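Long-range contact in assembly chaperone of ribosomal protein L4 (Acl4) (Chaetomium thermophilum, PDB 5TQB), which probably acts as a dedicated chaperone that binds newly made ribosomal protein L4 through its TPR-like helical repeats and accompanies it toward ribosome assembly: residues E167-T178 / T190-R200. Residues are numbered along the deposited sequence; the frame is centred on the assembly and turned at random.
Sequences EQRCEALITEAT and TVANVRISQER
An antiparallel pair of neighbouring helices in the alpha-solenoid of this TPR-family chaperone meets here, Ile174 of 167-178 fitting as a knob into the hole formed by Thr190, Val191, Val194 and Arg195. The axes run 152° apart and approach to 10.2 Å. Ile174 uses its branches separately: CG2 meets Val194 CG2 tip to tip at 4.0 Å, while CD1 reaches the Arg195 guanidinium. This division follows from chi1 of 61°, which places CG1 between the backbone N and the carbonyl carbon and CG2 beside the N. One end of the apolar seam is closed by Thr178 CG2, 3.6 Å from Val191 CG2.

At the other end the contact turns polar. The amide nitrogen of Gln198 is shared by two carboxylates: NE2 donates to Glu167 OE2 (2.9 Å) and, more nearly straight at 163°, to Glu171 OE2 (3.1 Å), both oxygens accepting on their anti lone pairs. Losing this amide to an alanine would probably leave Glu167 without its bond to the turn that follows the second helix and take one of the donors from Glu171 OE2. Glu171 OE2 also takes a salt bridge from Arg195 NH1 (3.1 Å), on its syn side but tilted from the carboxylate plane; the ion pair to Arg200 is longer. Glu203 on the following helix pairs with Arg200, extending the charge network, while Asn193 and Ser197 hydrogen-bond to the other protein chain of the assembly. Gln198 OE1 completes the polar cluster, accepting from Arg195 NH1 at 2.9 Å on a lone pair in the carbonyl plane.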
loop_
_atom_site.group_PDB
_atom_site.type_symbol
_atom_site.label_atom_id
_atom_site.label_comp_id
_atom_site.label_asym_id
_atom_site.label_seq_id
_atom_site.Cartn_x
_atom_site.Cartn_y
_atom_site.Cartn_z
ATOM N N GLU B 167 25.684 5.968 -15.501
ATOM C CA GLU B 167 25.699 4.540 -15.198
ATOM C C GLU B 167 26.655 4.236 -14.053
ATOM O O GLU B 167 26.386 3.364 -13.225
ATOM C CB GLU B 167 26.094 3.721 -16.425
ATOM C CG GLU B 167 26.023 2.217 -16.196
ATOM C CD GLU B 167 26.510 1.421 -17.389
ATOM O OE1 GLU B 167 26.895 2.047 -18.396
ATOM O OE2 GLU B 167 26.518 0.173 -17.318
ATOM N N GLN B 168 27.770 4.958 -14.015
ATOM C CA GLN B 168 28.784 4.764 -12.986
ATOM C C GLN B 168 28.236 5.118 -11.603
ATOM O O GLN B 168 28.400 4.364 -10.638
ATOM C CB GLN B 168 30.010 5.620 -13.308
ATOM C CG GLN B 168 31.207 5.360 -12.410
ATOM C CD GLN B 168 32.435 6.164 -12.813
ATOM O OE1 GLN B 168 33.110 6.748 -11.966
ATOM N NE2 GLN B 168 32.734 6.189 -14.108
ATOM N N ARG B 169 27.575 6.267 -11.514
ATOM C CA ARG B 169 26.995 6.717 -10.255
ATOM C C ARG B 169 25.906 5.762 -9.763
ATOM O O ARG B 169 25.831 5.468 -8.567
ATOM C CB ARG B 169 26.448 8.139 -10.401
ATOM C CG ARG B 169 27.537 9.201 -10.378
ATOM C CD ARG B 169 26.985 10.597 -10.609
ATOM N NE ARG B 169 27.999 11.623 -10.377
ATOM C CZ ARG B 169 27.831 12.921 -10.618
ATOM N NH1 ARG B 169 26.684 13.372 -11.114
ATOM N NH2 ARG B 169 28.818 13.771 -10.369
ATOM N N CYS B 170 25.079 5.269 -10.683
ATOM C CA CYS B 170 24.041 4.297 -10.339
ATOM C C CYS B 170 24.657 3.016 -9.792
ATOM O O CYS B 170 24.182 2.470 -8.797
ATOM C CB CYS B 170 23.171 3.960 -11.556
ATOM S SG CYS B 170 22.009 5.253 -12.071
ATOM N N GLU B 171 25.712 2.539 -10.445
ATOM C CA GLU B 171 26.389 1.320 -10.015
ATOM C C GLU B 171 26.936 1.444 -8.595
ATOM O O GLU B 171 26.947 0.470 -7.843
ATOM C CB GLU B 171 27.526 0.962 -10.980
ATOM C CG GLU B 171 27.109 0.055 -12.134
ATOM C CD GLU B 171 26.660 -1.326 -11.673
ATOM O OE1 GLU B 171 26.785 -1.629 -10.464
ATOM O OE2 GLU B 171 26.176 -2.109 -12.520
ATOM N N ALA B 172 27.385 2.642 -8.232
ATOM C CA ALA B 172 27.953 2.879 -6.908
ATOM C C ALA B 172 26.846 2.932 -5.866
ATOM O O ALA B 172 27.020 2.488 -4.729
ATOM C CB ALA B 172 28.750 4.174 -6.901
ATOM N N LEU B 173 25.700 3.471 -6.264
ATOM C CA LEU B 173 24.567 3.594 -5.363
ATOM C C LEU B 173 23.982 2.230 -5.006
ATOM O O LEU B 173 23.700 1.964 -3.837
ATOM C CB LEU B 173 23.500 4.500 -5.981
ATOM C CG LEU B 173 23.888 5.982 -6.002
ATOM C CD1 LEU B 173 23.102 6.746 -7.053
ATOM C CD2 LEU B 173 23.672 6.593 -4.627
ATOM N N ILE B 174 23.820 1.358 -5.999
ATOM C CA ILE B 174 23.182 0.063 -5.756
ATOM C C ILE B 174 24.115 -0.921 -5.045
ATOM O O ILE B 174 23.648 -1.846 -4.383
ATOM C CB ILE B 174 22.613 -0.579 -7.053
ATOM C CG1 ILE B 174 23.727 -0.836 -8.074
ATOM C CG2 ILE B 174 21.521 0.305 -7.648
ATOM C CD1 ILE B 174 23.285 -1.654 -9.282
ATOM N N THR B 175 25.425 -0.729 -5.176
ATOM C CA THR B 175 26.378 -1.554 -4.431
ATOM C C THR B 175 26.301 -1.223 -2.939
ATOM O O THR B 175 26.249 -2.125 -2.099
ATOM C CB THR B 175 27.840 -1.396 -4.933
ATOM O OG1 THR B 175 28.170 -0.007 -5.068
ATOM C CG2 THR B 175 28.033 -2.100 -6.272
ATOM N N GLU B 176 26.282 0.067 -2.612
ATOM C CA GLU B 176 26.138 0.497 -1.226
ATOM C C GLU B 176 24.774 0.101 -0.646
ATOM O O GLU B 176 24.685 -0.311 0.507
ATOM C CB GLU B 176 26.340 2.011 -1.103
ATOM C CG GLU B 176 26.093 2.550 0.312
ATOM C CD GLU B 176 26.334 4.047 0.442
ATOM O OE1 GLU B 176 26.947 4.640 -0.472
ATOM O OE2 GLU B 176 25.910 4.630 1.465
ATOM N N ALA B 177 23.717 0.222 -1.446
ATOM C CA ALA B 177 22.366 -0.066 -0.971
ATOM C C ALA B 177 22.167 -1.554 -0.671
ATOM O O ALA B 177 21.509 -1.909 0.308
ATOM C CB ALA B 177 21.342 0.412 -1.981
ATOM N N THR B 178 22.725 -2.423 -1.510
ATOM C CA THR B 178 22.633 -3.863 -1.274
ATOM C C THR B 178 23.497 -4.267 -0.082
ATOM O O THR B 178 23.245 -5.280 0.569
ATOM C CB THR B 178 23.061 -4.688 -2.508
ATOM O OG1 THR B 178 24.322 -4.215 -2.997
ATOM C CG2 THR B 178 22.020 -4.585 -3.610
ATOM N N THR B 190 15.634 -1.992 -7.315
ATOM C CA THR B 190 16.396 -0.925 -7.948
ATOM C C THR B 190 17.592 -1.492 -8.697
ATOM O O THR B 190 18.014 -0.936 -9.709
ATOM C CB THR B 190 16.855 0.118 -6.909
ATOM O OG1 THR B 190 15.706 0.651 -6.247
ATOM C CG2 THR B 190 17.615 1.265 -7.562
ATOM N N VAL B 191 18.136 -2.597 -8.197
ATOM C CA VAL B 191 19.207 -3.291 -8.892
ATOM C C VAL B 191 18.673 -3.754 -10.247
ATOM O O VAL B 191 19.340 -3.612 -11.270
ATOM C CB VAL B 191 19.737 -4.486 -8.059
ATOM C CG1 VAL B 191 20.561 -5.447 -8.914
ATOM C CG2 VAL B 191 20.573 -3.990 -6.888
ATOM N N ALA B 192 17.455 -4.286 -10.250
ATOM C CA ALA B 192 16.839 -4.774 -11.479
ATOM C C ALA B 192 16.618 -3.632 -12.467
ATOM O O ALA B 192 16.860 -3.782 -13.667
ATOM C CB ALA B 192 15.524 -5.462 -11.170
ATOM N N ASN B 193 16.159 -2.496 -11.946
ATOM C CA ASN B 193 15.911 -1.310 -12.752
ATOM C C ASN B 193 17.147 -0.965 -13.561
ATOM O O ASN B 193 17.075 -0.797 -14.777
ATOM C CB ASN B 193 15.536 -0.131 -11.856
ATOM C CG ASN B 193 14.482 0.766 -12.475
ATOM O OD1 ASN B 193 14.385 0.883 -13.695
ATOM N ND2 ASN B 193 13.678 1.401 -11.631
ATOM N N VAL B 194 18.284 -0.887 -12.876
ATOM C CA VAL B 194 19.571 -0.613 -13.519
ATOM C C VAL B 194 19.916 -1.674 -14.563
ATOM O O VAL B 194 20.231 -1.349 -15.706
ATOM C CB VAL B 194 20.713 -0.539 -12.472
ATOM C CG1 VAL B 194 22.073 -0.384 -13.148
ATOM C CG2 VAL B 194 20.471 0.614 -11.501
ATOM N N ARG B 195 19.856 -2.939 -14.157
ATOM C CA ARG B 195 20.189 -4.061 -15.029
ATOM C C ARG B 195 19.427 -4.027 -16.361
ATOM O O ARG B 195 20.027 -4.218 -17.426
ATOM C CB ARG B 195 19.918 -5.379 -14.299
ATOM C CG ARG B 195 20.865 -5.647 -13.135
ATOM C CD ARG B 195 22.238 -6.083 -13.618
ATOM N NE ARG B 195 23.160 -6.332 -12.512
ATOM C CZ ARG B 195 23.902 -5.396 -11.928
ATOM N NH1 ARG B 195 23.840 -4.135 -12.331
ATOM N NH2 ARG B 195 24.711 -5.722 -10.931
ATOM N N ILE B 196 18.120 -3.777 -16.295
ATOM C CA ILE B 196 17.278 -3.685 -17.487
ATOM C C ILE B 196 17.861 -2.682 -18.473
ATOM O O ILE B 196 18.016 -2.976 -19.661
ATOM C CB ILE B 196 15.835 -3.255 -17.130
ATOM C CG1 ILE B 196 15.131 -4.349 -16.325
ATOM C CG2 ILE B 196 15.021 -2.966 -18.389
ATOM C CD1 ILE B 196 13.854 -3.887 -15.610
ATOM N N SER B 197 18.184 -1.495 -17.974
ATOM C CA SER B 197 18.762 -0.458 -18.811
ATOM C C SER B 197 20.209 -0.762 -19.208
ATOM O O SER B 197 20.789 -0.051 -20.027
ATOM C CB SER B 197 18.674 0.895 -18.112
ATOM O OG SER B 197 17.375 1.440 -18.263
ATOM N N GLN B 198 20.782 -1.812 -18.628
ATOM C CA GLN B 198 22.115 -2.271 -19.012
ATOM C C GLN B 198 22.026 -3.457 -19.963
ATOM O O GLN B 198 23.034 -4.092 -20.260
ATOM C CB GLN B 198 22.919 -2.676 -17.780
ATOM C CG GLN B 198 23.330 -1.522 -16.896
ATOM C CD GLN B 198 24.050 -1.992 -15.654
ATOM O OE1 GLN B 198 23.663 -2.987 -15.038
ATOM N NE2 GLN B 198 25.114 -1.291 -15.287
ATOM N N GLU B 199 20.815 -3.754 -20.426
ATOM C CA GLU B 199 20.577 -4.887 -21.315
ATOM C C GLU B 199 20.998 -6.198 -20.654
ATOM O O GLU B 199 21.403 -7.144 -21.333
ATOM C CB GLU B 199 21.317 -4.694 -22.644
ATOM C CG GLU B 199 21.085 -3.328 -23.277
ATOM C CD GLU B 199 21.925 -3.095 -24.521
ATOM O OE1 GLU B 199 22.535 -4.064 -25.027
ATOM O OE2 GLU B 199 21.979 -1.939 -24.994
ATOM N N ARG B 200 20.909 -6.239 -19.326
ATOM C CA ARG B 200 21.168 -7.456 -18.561
ATOM C C ARG B 200 19.860 -8.009 -18.013
ATOM O O ARG B 200 19.545 -7.846 -16.830
ATOM C CB ARG B 200 22.128 -7.178 -17.408
ATOM C CG ARG B 200 23.567 -6.909 -17.840
ATOM C CD ARG B 200 24.539 -7.253 -16.730
ATOM N NE ARG B 200 25.262 -6.088 -16.239
ATOM C CZ ARG B 200 25.970 -6.072 -15.114
ATOM N NH1 ARG B 200 26.044 -7.159 -14.358
ATOM N NH2 ARG B 200 26.601 -4.967 -14.739
#